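Local structure of BauA (Acinetobacter baumannii, 6HCP) at residues Tyr105-Ala110 and Phe531-Pro536; Gly155-Thr160 and Gly487-Asp492; Pro506-Lys511 and Pro536-Asp541; Leu584-Thr589 and Val602-Asn607. The protein acts as an outer-membrane receptor and transporter that takes up iron as ferric preacinetobactin, probably in a TonB-dependent way. All coordinates share one frame; numbering follows the deposited sequence.

Contact 1 of 4, residues Tyr105-Ala110 and Phe531-Pro536. With C8E ((hydroxyethyloxy)tri(ethyloxy)octane), chain B; EDO (1,2-ethanediol), chain S.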
loop_
_atom_site.group_PDB
_atom_site.type_symbol
_atom_site.label_atom_id
_atom_site.label_comp_id
_atom_site.label_asym_id
_atom_site.label_seq_id
_atom_site.Cartn_x
_atom_site.Cartn_y
_atom_site.Cartn_z
ATOM N N TYR A 105 19.619 22.315 -2.380
ATOM C CA TYR A 105 20.760 22.877 -1.711
ATOM C C TYR A 105 21.937 21.909 -1.865
ATOM O O TYR A 105 21.750 20.686 -1.829
ATOM C CB TYR A 105 20.469 23.074 -0.224
ATOM C CG TYR A 105 19.368 24.047 0.096
ATOM C CD1 TYR A 105 18.037 23.680 -0.013
ATOM C CD2 TYR A 105 19.656 25.261 0.694
ATOM C CE1 TYR A 105 17.017 24.554 0.319
ATOM C CE2 TYR A 105 18.654 26.182 0.958
ATOM C CZ TYR A 105 17.332 25.807 0.830
ATOM O OH TYR A 105 16.358 26.695 1.152
ATOM N N ILE A 106 23.147 22.464 -1.965
ATOM C CA ILE A 106 24.385 21.702 -1.939
ATOM C C ILE A 106 25.265 22.288 -0.824
ATOM O O ILE A 106 25.433 23.509 -0.749
ATOM C CB ILE A 106 25.083 21.739 -3.320
ATOM C CG1 ILE A 106 24.142 21.283 -4.446
ATOM C CG2 ILE A 106 26.353 20.914 -3.282
ATOM C CD1 ILE A 106 24.712 21.393 -5.836
ATOM N N ARG A 107 25.759 21.421 0.071
ATOM C CA ARG A 107 26.533 21.828 1.238
ATOM C C ARG A 107 25.790 22.928 2.010
ATOM O O ARG A 107 26.410 23.820 2.613
ATOM C CB ARG A 107 27.933 22.284 0.824
ATOM C CG ARG A 107 28.828 21.117 0.446
ATOM C CD ARG A 107 30.302 21.467 0.351
ATOM N NE ARG A 107 31.085 20.264 0.164
ATOM C CZ ARG A 107 32.387 20.228 -0.090
ATOM N NH1 ARG A 107 33.039 21.338 -0.420
ATOM N NH2 ARG A 107 32.987 19.051 -0.142
ATOM N N GLY A 108 24.457 22.828 2.021
ATOM C CA GLY A 108 23.611 23.653 2.852
ATOM C C GLY A 108 23.371 25.049 2.309
ATOM O O GLY A 108 22.787 25.882 3.015
ATOM N N TYR A 109 23.773 25.311 1.063
ATOM C CA TYR A 109 23.490 26.565 0.392
ATOM C C TYR A 109 22.685 26.312 -0.886
ATOM O O TYR A 109 22.921 25.333 -1.585
ATOM C CB TYR A 109 24.782 27.281 -0.006
ATOM C CG TYR A 109 25.518 27.907 1.148
ATOM C CD1 TYR A 109 24.975 28.955 1.862
ATOM C CD2 TYR A 109 26.749 27.412 1.541
ATOM C CE1 TYR A 109 25.659 29.535 2.913
ATOM C CE2 TYR A 109 27.424 27.952 2.620
ATOM C CZ TYR A 109 26.896 29.043 3.277
ATOM O OH TYR A 109 27.598 29.639 4.284
ATOM N N ALA A 110 21.822 27.264 -1.229
ATOM C CA ALA A 110 21.028 27.169 -2.448
ATOM C C ALA A 110 21.963 26.975 -3.644
ATOM O O ALA A 110 23.046 27.556 -3.718
ATOM C CB ALA A 110 20.167 28.401 -2.611
ATOM N N PHE A 531 34.476 20.717 5.499
ATOM C CA PHE A 531 34.514 22.013 4.878
ATOM C C PHE A 531 33.988 23.064 5.847
ATOM O O PHE A 531 33.214 22.783 6.744
ATOM C CB PHE A 531 33.702 22.017 3.579
ATOM C CG PHE A 531 32.226 21.762 3.772
ATOM C CD1 PHE A 531 31.362 22.784 4.124
ATOM C CD2 PHE A 531 31.699 20.500 3.570
ATOM C CE1 PHE A 531 30.004 22.543 4.287
ATOM C CE2 PHE A 531 30.346 20.257 3.738
ATOM C CZ PHE A 531 29.494 21.287 4.075
ATOM N N GLU A 532 34.426 24.298 5.611
ATOM C CA GLU A 532 33.838 25.470 6.201
ATOM C C GLU A 532 33.638 26.490 5.084
ATOM O O GLU A 532 34.571 26.776 4.319
ATOM C CB GLU A 532 34.717 26.053 7.311
ATOM C CG GLU A 532 34.192 27.372 7.838
ATOM C CD GLU A 532 34.988 27.957 8.998
ATOM O OE1 GLU A 532 34.952 27.367 10.090
ATOM O OE2 GLU A 532 35.682 28.948 8.776
ATOM N N ILE A 533 32.393 26.957 4.941
ATOM C CA ILE A 533 32.068 27.904 3.886
ATOM C C ILE A 533 31.364 29.088 4.550
ATOM O O ILE A 533 30.269 28.892 5.099
ATOM C CB ILE A 533 31.151 27.282 2.823
ATOM C CG1 ILE A 533 31.767 26.056 2.150
ATOM C CG2 ILE A 533 30.738 28.332 1.802
ATOM C CD1 ILE A 533 30.757 25.180 1.430
ATOM N N THR A 534 31.883 30.296 4.324
ATOM C CA THR A 534 31.233 31.514 4.783
ATOM C C THR A 534 30.618 32.237 3.596
ATOM O O THR A 534 31.273 32.452 2.588
ATOM C CB THR A 534 32.197 32.424 5.564
ATOM O OG1 THR A 534 33.299 32.742 4.716
ATOM C CG2 THR A 534 32.682 31.767 6.835
ATOM N N LYS A 535 29.381 32.717 3.786
ATOM C CA LYS A 535 28.678 33.444 2.742
ATOM C C LYS A 535 28.193 34.772 3.315
ATOM O O LYS A 535 27.435 34.807 4.288
ATOM C CB LYS A 535 27.481 32.652 2.203
ATOM C CG LYS A 535 26.714 33.350 1.089
ATOM C CD LYS A 535 25.538 32.519 0.508
ATOM C CE LYS A 535 25.125 32.919 -0.885
ATOM N NZ LYS A 535 24.534 34.279 -0.945
ATOM N N PRO A 536 28.558 35.900 2.685
ATOM C CA PRO A 536 28.133 37.201 3.197
ATOM C C PRO A 536 26.694 37.547 2.781
ATOM O O PRO A 536 26.192 37.038 1.778
ATOM C CB PRO A 536 29.130 38.200 2.586
ATOM C CG PRO A 536 29.667 37.506 1.356
ATOM C CD PRO A 536 29.539 36.004 1.598
HETATM C C1 C8E B . 31.300 19.764 12.225
HETATM C C2 C8E B . 32.044 20.261 11.001
HETATM C C3 C8E B . 33.563 20.220 11.160
HETATM C C4 C8E B . 34.281 21.139 10.177
HETATM C C5 C8E B . 35.221 22.080 10.920
HETATM C C6 C8E B . 35.977 22.979 9.952
HETATM C C7 C8E B . 36.517 22.201 8.751
HETATM C C8 C8E B . 37.559 23.019 7.996
HETATM O O9 C8E B . 38.254 22.166 7.094
HETATM C C10 C8E B . 39.159 22.895 6.256
HETATM C C11 C8E B . 40.611 22.772 6.744
HETATM O O12 C8E B . 41.524 23.409 5.830
HETATM C C13 C8E B . 42.871 22.930 5.910
HETATM C C14 C8E B . 43.604 23.273 4.619
HETATM O O15 C8E B . 42.852 24.202 3.824
HETATM C C16 C8E B . 43.529 25.455 3.648
HETATM C C17 C8E B . 43.680 25.818 2.175
HETATM O O18 C8E B . 44.555 24.908 1.490
HETATM C C19 C8E B . 45.899 25.389 1.400
HETATM C C20 C8E B . 46.670 24.553 0.393
HETATM O O21 C8E B . 45.682 23.939 -0.434
HETATM C C1 EDO S . 37.067 30.083 4.338
HETATM O O1 EDO S . 38.183 30.822 4.839
HETATM C C2 EDO S . 36.409 29.427 5.516
HETATM O O2 EDO S . 36.053 30.468 6.431
#

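Contact 2 of 4, residues Gly155-Thr160 and Gly487-Asp492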
loop_
_atom_site.group_PDB
_atom_site.type_symbol
_atom_site.label_atom_id
_atom_site.label_comp_id
_atom_site.label_asym_id
_atom_site.label_seq_id
_atom_site.Cartn_x
_atom_site.Cartn_y
_atom_site.Cartn_z
ATOM N N GLY A 155 24.197 33.712 -9.261
ATOM C CA GLY A 155 25.195 33.913 -8.192
ATOM C C GLY A 155 25.065 32.941 -7.024
ATOM O O GLY A 155 25.499 33.248 -5.920
ATOM N N SER A 156 24.534 31.726 -7.258
ATOM C CA SER A 156 24.440 30.747 -6.179
ATOM C C SER A 156 25.812 30.098 -5.969
ATOM O O SER A 156 26.627 30.066 -6.898
ATOM C CB SER A 156 23.322 29.717 -6.429
ATOM O OG SER A 156 23.626 28.872 -7.526
ATOM N N VAL A 157 26.069 29.580 -4.760
ATOM C CA VAL A 157 27.418 29.169 -4.359
ATOM C C VAL A 157 27.488 27.742 -3.793
ATOM O O VAL A 157 28.568 27.288 -3.409
ATOM C CB VAL A 157 28.001 30.173 -3.337
ATOM C CG1 VAL A 157 28.027 31.585 -3.922
ATOM C CG2 VAL A 157 27.257 30.153 -2.004
ATOM N N GLY A 158 26.380 27.001 -3.757
ATOM C CA GLY A 158 26.393 25.706 -3.074
ATOM C C GLY A 158 27.210 24.652 -3.827
ATOM O O GLY A 158 27.792 23.740 -3.235
ATOM N N GLY A 159 27.131 24.686 -5.157
ATOM C CA GLY A 159 27.884 23.741 -6.004
ATOM C C GLY A 159 27.554 23.955 -7.467
ATOM O O GLY A 159 26.658 24.699 -7.800
ATOM N N THR A 160 28.217 23.202 -8.336
ATOM C CA THR A 160 27.956 23.318 -9.759
ATOM C C THR A 160 27.482 21.960 -10.291
ATOM O O THR A 160 28.132 20.932 -10.078
ATOM C CB THR A 160 29.174 23.842 -10.526
ATOM O OG1 THR A 160 29.530 25.121 -9.983
ATOM C CG2 THR A 160 28.903 23.957 -12.015
ATOM N N GLY A 487 33.205 31.674 -4.001
ATOM C CA GLY A 487 32.086 31.881 -4.880
ATOM C C GLY A 487 31.686 33.342 -4.887
ATOM O O GLY A 487 31.934 34.076 -3.908
ATOM N N LEU A 488 31.144 33.788 -6.021
ATOM C CA LEU A 488 30.798 35.192 -6.178
ATOM C C LEU A 488 29.289 35.338 -6.368
ATOM O O LEU A 488 28.644 34.554 -7.063
ATOM C CB LEU A 488 31.562 35.777 -7.367
ATOM C CG LEU A 488 33.084 35.872 -7.206
ATOM C CD1 LEU A 488 33.710 36.468 -8.464
ATOM C CD2 LEU A 488 33.461 36.679 -5.988
ATOM N N THR A 489 28.763 36.432 -5.817
ATOM C CA THR A 489 27.378 36.821 -5.977
ATOM C C THR A 489 27.358 38.329 -6.227
ATOM O O THR A 489 28.026 39.078 -5.505
ATOM C CB THR A 489 26.554 36.470 -4.728
ATOM O OG1 THR A 489 26.773 35.107 -4.331
ATOM C CG2 THR A 489 25.079 36.742 -4.939
ATOM N N LYS A 490 26.578 38.744 -7.219
ATOM C CA LYS A 490 26.405 40.167 -7.571
ATOM C C LYS A 490 26.099 40.949 -6.298
ATOM O O LYS A 490 25.278 40.528 -5.462
ATOM C CB LYS A 490 25.243 40.292 -8.566
ATOM C CG LYS A 490 24.883 41.707 -8.979
ATOM C CD LYS A 490 23.886 41.739 -10.109
ATOM C CE LYS A 490 22.603 41.000 -9.797
ATOM N NZ LYS A 490 21.755 41.808 -8.897
ATOM N N GLY A 491 26.734 42.111 -6.148
ATOM C CA GLY A 491 26.486 42.943 -4.988
ATOM C C GLY A 491 25.087 43.545 -4.997
ATOM O O GLY A 491 24.525 43.830 -6.037
ATOM N N ASP A 492 24.525 43.709 -3.807
ATOM C CA ASP A 492 23.250 44.401 -3.635
ATOM C C ASP A 492 23.473 45.918 -3.752
ATOM O O ASP A 492 24.609 46.428 -3.576
ATOM C CB ASP A 492 22.661 44.081 -2.266
ATOM C CG ASP A 492 22.199 42.639 -2.110
ATOM O OD1 ASP A 492 21.827 42.041 -3.122
ATOM O OD2 ASP A 492 22.048 42.211 -0.955
HETATM O O HOH W 1 28.150 32.065 -7.914
#

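Contact 3 of 4, residues Pro506-Lys511 and Pro536-Asp541. With EDO (1,2-ethanediol), chain E.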
loop_
_atom_site.group_PDB
_atom_site.type_symbol
_atom_site.label_atom_id
_atom_site.label_comp_id
_atom_site.label_asym_id
_atom_site.label_seq_id
_atom_site.Cartn_x
_atom_site.Cartn_y
_atom_site.Cartn_z
ATOM N N PRO A 506 30.496 45.522 -4.673
ATOM C CA PRO A 506 31.152 44.659 -5.649
ATOM C C PRO A 506 30.653 43.232 -5.468
ATOM O O PRO A 506 30.108 42.911 -4.415
ATOM C CB PRO A 506 32.634 44.781 -5.279
ATOM C CG PRO A 506 32.609 45.024 -3.795
ATOM C CD PRO A 506 31.401 45.911 -3.573
ATOM N N PRO A 507 31.006 42.313 -6.386
ATOM C CA PRO A 507 30.694 40.897 -6.191
ATOM C C PRO A 507 31.179 40.445 -4.816
ATOM O O PRO A 507 32.297 40.790 -4.387
ATOM C CB PRO A 507 31.435 40.222 -7.357
ATOM C CG PRO A 507 31.417 41.284 -8.443
ATOM C CD PRO A 507 31.640 42.577 -7.687
ATOM N N GLN A 508 30.301 39.737 -4.105
ATOM C CA GLN A 508 30.487 39.334 -2.734
ATOM C C GLN A 508 31.099 37.927 -2.675
ATOM O O GLN A 508 30.654 37.011 -3.390
ATOM C CB GLN A 508 29.130 39.369 -2.029
ATOM C CG GLN A 508 28.521 40.767 -1.987
ATOM C CD GLN A 508 29.292 41.623 -1.014
ATOM O OE1 GLN A 508 29.195 41.447 0.192
ATOM N NE2 GLN A 508 30.001 42.616 -1.548
ATOM N N LYS A 509 32.118 37.768 -1.823
ATOM C CA LYS A 509 32.916 36.544 -1.792
ATOM C C LYS A 509 32.411 35.581 -0.715
ATOM O O LYS A 509 32.653 35.765 0.487
ATOM C CB LYS A 509 34.394 36.852 -1.571
ATOM C CG LYS A 509 35.056 37.608 -2.700
ATOM C CD LYS A 509 36.450 38.105 -2.362
ATOM C CE LYS A 509 37.121 38.693 -3.584
ATOM N NZ LYS A 509 38.514 39.137 -3.300
ATOM N N THR A 510 31.853 34.461 -1.186
ATOM C CA THR A 510 31.711 33.259 -0.399
ATOM C C THR A 510 33.085 32.580 -0.362
ATOM O O THR A 510 33.767 32.555 -1.376
ATOM C CB THR A 510 30.631 32.356 -1.016
ATOM O OG1 THR A 510 29.353 32.991 -0.883
ATOM C CG2 THR A 510 30.602 30.979 -0.392
ATOM N N LYS A 511 33.467 32.032 0.793
ATOM C CA LYS A 511 34.822 31.468 0.946
ATOM C C LYS A 511 34.728 30.072 1.543
ATOM O O LYS A 511 34.120 29.878 2.593
ATOM C CB LYS A 511 35.686 32.344 1.859
ATOM C CG LYS A 511 35.856 33.776 1.365
ATOM C CD LYS A 511 36.656 34.677 2.287
ATOM C CE LYS A 511 36.976 35.990 1.596
ATOM N NZ LYS A 511 37.536 36.983 2.544
ATOM N N PRO A 536 28.558 35.900 2.685
ATOM C CA PRO A 536 28.133 37.201 3.197
ATOM C C PRO A 536 26.694 37.547 2.781
ATOM O O PRO A 536 26.192 37.038 1.778
ATOM C CB PRO A 536 29.130 38.200 2.586
ATOM C CG PRO A 536 29.667 37.506 1.356
ATOM C CD PRO A 536 29.539 36.004 1.598
ATOM N N SER A 537 26.066 38.453 3.549
ATOM C CA SER A 537 24.811 39.047 3.173
ATOM C C SER A 537 24.840 40.527 3.573
ATOM O O SER A 537 25.647 40.959 4.385
ATOM C CB SER A 537 23.624 38.326 3.817
ATOM O OG SER A 537 23.675 38.465 5.236
ATOM N N SER A 538 23.945 41.283 2.946
ATOM C CA SER A 538 23.905 42.738 3.089
ATOM C C SER A 538 22.559 43.146 3.698
ATOM O O SER A 538 21.568 42.507 3.436
ATOM C CB SER A 538 24.134 43.389 1.756
ATOM O OG SER A 538 25.449 43.130 1.268
ATOM N N TYR A 539 22.547 44.225 4.485
ATOM C CA TYR A 539 21.307 44.742 5.055
ATOM C C TYR A 539 21.499 46.189 5.535
ATOM O O TYR A 539 22.615 46.657 5.713
ATOM C CB TYR A 539 20.854 43.830 6.198
ATOM C CG TYR A 539 21.883 43.637 7.275
ATOM C CD1 TYR A 539 22.022 44.581 8.274
ATOM C CD2 TYR A 539 22.674 42.504 7.353
ATOM C CE1 TYR A 539 23.007 44.485 9.236
ATOM C CE2 TYR A 539 23.638 42.369 8.341
ATOM C CZ TYR A 539 23.818 43.371 9.276
ATOM O OH TYR A 539 24.764 43.306 10.261
ATOM N N LEU A 540 20.377 46.843 5.833
ATOM C CA LEU A 540 20.323 48.182 6.410
ATOM C C LEU A 540 20.500 48.091 7.925
ATOM O O LEU A 540 19.735 47.407 8.579
ATOM C CB LEU A 540 18.962 48.760 6.019
ATOM C CG LEU A 540 18.805 50.273 6.099
ATOM C CD1 LEU A 540 19.937 50.990 5.368
ATOM C CD2 LEU A 540 17.452 50.694 5.528
ATOM N N ASP A 541 21.607 48.643 8.445
ATOM C CA ASP A 541 21.991 48.574 9.849
ATOM C C ASP A 541 21.583 49.856 10.594
ATOM O O ASP A 541 22.260 50.881 10.502
ATOM C CB ASP A 541 23.495 48.311 9.972
ATOM C CG ASP A 541 23.976 48.106 11.402
ATOM O OD1 ASP A 541 23.134 48.202 12.321
ATOM O OD2 ASP A 541 25.199 47.944 11.594
HETATM C C1 EDO E . 22.754 35.499 6.603
HETATM O O1 EDO E . 23.917 36.063 6.002
HETATM C C2 EDO E . 22.817 35.896 8.070
HETATM O O2 EDO E . 22.521 37.291 8.160
HETATM O O HOH W 2 26.773 40.758 1.190
#

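Contact 4 of 4, residues Leu584-Thr589 and Val602-Asn607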
loop_
_atom_site.group_PDB
_atom_site.type_symbol
_atom_site.label_atom_id
_atom_site.label_comp_id
_atom_site.label_asym_id
_atom_site.label_seq_id
_atom_site.Cartn_x
_atom_site.Cartn_y
_atom_site.Cartn_z
ATOM N N LEU A 584 25.914 18.740 9.109
ATOM C CA LEU A 584 26.024 20.129 8.694
ATOM C C LEU A 584 25.662 21.028 9.874
ATOM O O LEU A 584 24.641 20.803 10.542
ATOM C CB LEU A 584 25.064 20.341 7.523
ATOM C CG LEU A 584 24.906 21.773 7.035
ATOM C CD1 LEU A 584 26.153 22.204 6.285
ATOM C CD2 LEU A 584 23.683 21.892 6.149
ATOM N N ASP A 585 26.475 22.070 10.068
ATOM C CA ASP A 585 26.211 23.103 11.043
ATOM C C ASP A 585 26.096 24.431 10.302
ATOM O O ASP A 585 27.106 25.084 10.033
ATOM C CB ASP A 585 27.320 23.136 12.099
ATOM C CG ASP A 585 27.147 24.244 13.113
ATOM O OD1 ASP A 585 25.980 24.524 13.428
ATOM O OD2 ASP A 585 28.157 24.940 13.397
ATOM N N PRO A 586 24.873 24.814 9.864
ATOM C CA PRO A 586 24.662 26.026 9.083
ATOM C C PRO A 586 24.241 27.165 10.015
ATOM O O PRO A 586 23.117 27.152 10.532
ATOM C CB PRO A 586 23.535 25.607 8.128
ATOM C CG PRO A 586 22.725 24.602 8.922
ATOM C CD PRO A 586 23.617 24.054 10.019
ATOM N N GLU A 587 25.212 28.002 10.395
ATOM C CA GLU A 587 25.003 28.969 11.475
ATOM C C GLU A 587 24.908 30.386 10.905
ATOM O O GLU A 587 25.730 30.805 10.097
ATOM C CB GLU A 587 26.121 28.881 12.517
ATOM C CG GLU A 587 25.943 29.920 13.627
ATOM C CD GLU A 587 26.928 29.828 14.789
ATOM O OE1 GLU A 587 27.486 28.775 14.970
ATOM O OE2 GLU A 587 27.126 30.821 15.492
ATOM N N LEU A 588 23.931 31.147 11.400
ATOM C CA LEU A 588 23.803 32.558 11.089
ATOM C C LEU A 588 24.704 33.324 12.071
ATOM O O LEU A 588 24.343 33.478 13.219
ATOM C CB LEU A 588 22.350 32.999 11.225
ATOM C CG LEU A 588 21.338 32.206 10.392
ATOM C CD1 LEU A 588 19.945 32.780 10.591
ATOM C CD2 LEU A 588 21.724 32.259 8.919
ATOM N N THR A 589 25.945 33.587 11.657
ATOM C CA THR A 589 26.958 34.106 12.592
ATOM C C THR A 589 26.795 35.615 12.786
ATOM O O THR A 589 27.027 36.113 13.890
ATOM C CB THR A 589 28.381 33.769 12.138
ATOM O OG1 THR A 589 28.513 34.230 10.794
ATOM C CG2 THR A 589 28.669 32.293 12.264
ATOM N N VAL A 602 17.653 28.478 8.047
ATOM C CA VAL A 602 16.369 27.848 7.737
ATOM C C VAL A 602 16.562 26.736 6.698
ATOM O O VAL A 602 17.572 26.663 5.992
ATOM C CB VAL A 602 15.333 28.876 7.250
ATOM C CG1 VAL A 602 15.016 29.923 8.314
ATOM C CG2 VAL A 602 15.767 29.521 5.945
ATOM N N ALA A 603 15.572 25.837 6.660
ATOM C CA ALA A 603 15.218 24.983 5.515
ATOM C C ALA A 603 16.012 23.676 5.522
ATOM O O ALA A 603 15.479 22.647 5.089
ATOM C CB ALA A 603 15.361 25.722 4.202
ATOM N N VAL A 604 17.307 23.741 5.833
ATOM C CA VAL A 604 18.199 22.610 5.651
ATOM C C VAL A 604 18.278 21.799 6.939
ATOM O O VAL A 604 18.298 22.353 8.029
ATOM C CB VAL A 604 19.597 23.042 5.179
ATOM C CG1 VAL A 604 19.531 23.578 3.761
ATOM C CG2 VAL A 604 20.237 24.031 6.138
ATOM N N PRO A 605 18.398 20.461 6.833
ATOM C CA PRO A 605 18.599 19.608 8.002
ATOM C C PRO A 605 20.076 19.597 8.390
ATOM O O PRO A 605 20.944 19.727 7.520
ATOM C CB PRO A 605 18.176 18.218 7.504
ATOM C CG PRO A 605 18.479 18.248 6.036
ATOM C CD PRO A 605 18.222 19.678 5.598
ATOM N N LYS A 606 20.356 19.334 9.670
ATOM C CA LYS A 606 21.739 19.204 10.119
ATOM C C LYS A 606 22.285 17.798 9.854
ATOM O O LYS A 606 23.465 17.644 9.624
ATOM C CB LYS A 606 21.859 19.549 11.601
ATOM C CG LYS A 606 21.655 21.032 11.869
ATOM C CD LYS A 606 21.778 21.399 13.329
ATOM C CE LYS A 606 23.197 21.599 13.785
ATOM N NZ LYS A 606 23.211 22.486 14.971
ATOM N N ASN A 607 21.408 16.802 9.809
ATOM C CA ASN A 607 21.853 15.407 9.617
ATOM C C ASN A 607 21.140 14.825 8.394
ATOM O O ASN A 607 19.932 14.885 8.331
ATOM C CB ASN A 607 21.575 14.539 10.847
ATOM C CG ASN A 607 22.165 15.107 12.132
ATOM O OD1 ASN A 607 23.230 15.690 12.112
ATOM N ND2 ASN A 607 21.613 14.733 13.268
#

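Contact 1 of 4, residues Tyr105-Ala110 and Phe531-Pro536
The contact belongs to the plug-barrel interface of a TonB-dependent receptor: a type I' turn of the plug, I106 to Y109, puts R107 and Y109 against the inward-facing F531, I533 and K535 of barrel strand 524-541. R107 lays its chain, extended from CG to NE, over one face of the F531 ring. The evidence for a CH-pi contact is that R107 CD lies 3.6 Å from the F531 centroid and only 13° off the ring normal. Farther along, R107 NE sits 3.5 Å from F531 CD2, and the guanidinium plane is 19° from that of the ring, with F531 CD2 over one guanidinium face toward its rim. The guanidinium charge is answered by salt bridges to E564 and E514, which probably fix its rotation over the ring. Y109 OH donates to I533 O at 2.9 Å; this acceptor lies in the plane of the phenol ring at its edge, yet the hydroxyl stands 47° out of the carbonyl plane. Y109 CE2 packs on I533 CG2 at 3.4 Å, and Y109 CE1 approaches K535 CB at 3.7 Å. E532 alternates outward, where its OE2 accepts a bond from an ethanediol and its OE1 pairs with R561. Strand 524-541 runs between its antiparallel neighbours 508-520 and 549-569; T510 and Q512 of the first touch I533, while Q558 and N560 of the second touch Y109.

Contact 2 of 4, residues Gly155-Thr160 and Gly487-Asp492
T489 OG1 donates to the carbonyl oxygen of G155 at 2.8 Å, the one direct hydrogen bond between plug residues 155-160 and barrel residues 487-492. The hydroxyl lies in the carbonyl plane, with a C=O...OG1 angle of 148°. The T489 torsion explains the reach: OG1 stands anti to the carbonyl carbon (chi1 -50°), and CG2 takes the position anti to the backbone N. At this point the two main chains come close, G155 CA and T489 CA being 4.3 Å apart; G155 takes a positive phi of 63°, a conformation that suits glycine. A second link is made by water, which donates to S156 O at 2.7 Å and to L488 O at 2.7 Å, so one molecule bridges a backbone acceptor of each segment. Beside these polar links V157 adds van der Waals packing. Its CG1 branch lies 3.8 Å from T489 OG1 and 4.2 Å from G487 C, the valine and threonine side chains crossing at about a right angle. K535 of strand 524-541 touches both V157 and T489, and T510 of the adjacent strand 508-520 also touches V157. On the plug side, S156 OG turns the other way, to D115 and the backbone N of S112. The chemistry is thus a hydroxyl and a water serving carbonyl groups, with no charged pair across it and only 162 Å² buried in all. Such a join gives partners to the carbonyl oxygens of the buried G155 and L488 while remaining modest in extent, which is consistent with a plug seated in the barrel by non-covalent contacts.

Contact 3 of 4, residues Pro506-Lys511 and Pro536-Asp541
A proline ring, P536, is set inside a barrel strand and faces the backbone carbonyl of K509, where P536 CD and K509 O come within 3.3 Å. The two segments belong to the beta hairpin of strands 508-520 and 524-541 in the transmembrane beta-barrel. Having no N-H, P536 cannot donate a backbone bond to its neighbour, and the short strand axes diverge there: they run at 144° and approach to 7.5 Å, wider and more splayed than a regular antiparallel ladder. In the adjoining part of the hairpin K511 and T534 still pair through their backbones. The proline ring is wedged among side chains instead. P536 CG meets Q508 CB at 3.9 Å, and P536 CD reaches T510 OG1 at 3.9 Å, with the threonine crossing the ring at about a right angle. Q508 is bent at chi2 (-72°), which brings its amide back toward its own segment. There Q508 NE2 donates to P506 O at 2.9 Å, practically straight at 179°, with the acceptor in the amide plane. That bond probably holds the amide rotation, with OE1 directed toward S538. K509 points to the other side of its strand and gives its NZ to T464 O. Between the two segments the polar link runs through a water, which donates to Q508 OE1 at 2.7 Å and is hydrogen-bonded to S538 OG at 2.7 Å.

Contact 4 of 4, residues Leu584-Thr589 and Val602-Asn607
L584 and K606 carry the backbone link of an irregular place in the barrel hairpin 575-590/599-618, where residues 602-606 depart from strand geometry. Of the main-chain interactions, L584 N donates to K606 O at 2.7 Å, with an N-H...O angle of 160° and the donor in the carbonyl plane. K606 CA also makes a CA-H...O contact with L584 O at 3.3 Å; its angle at the hydrogen, 120°, marks it as the looser of the two. Apolar packing comes next: V604 CG2 lies 3.8 Å from P586 CG and 4.1 Å from L584 CD2, touching both side chains with one methyl. L584 gets there with CG anti to the backbone N (chi1 173°), and its CD2 also rests against P605 O. N560 of strand 549-569 touches both L584 and P586, while P605 turns to V633, S634 and Q636 of strand 622-637. The salt bridge is a long one: D585 OD1 and K606 NZ are 3.8 Å apart, their side chains running side by side in the same direction. Bent at chi3, the K606 chain curls past the carbonyl oxygen of L584, with K606 CB 3.2 Å from L584 O.

Contacts 1 and 2 are both plug-to-barrel joins, their centres about 10 Å apart, and they touch within the plug, where I106 CG2 lies 3.2 Å from G158 O. Contact 3 ties their barrel sides together: T510 N probably bonds to G487 O at 2.7 Å, and T534 N to K511 O at 2.9 Å, while P536 belongs to contacts 1 and 3 alike. Contact 4 lies on the other flank of contact 1, about 9 Å between centres, with Y105 OH 3.4 Å from A603 CB. Contacts 3 and 4 do not touch, their nearest atoms being about 7 Å apart. Detergent C8E lies near the outward side of contact 1, with its C7 3.9 Å from F531 O.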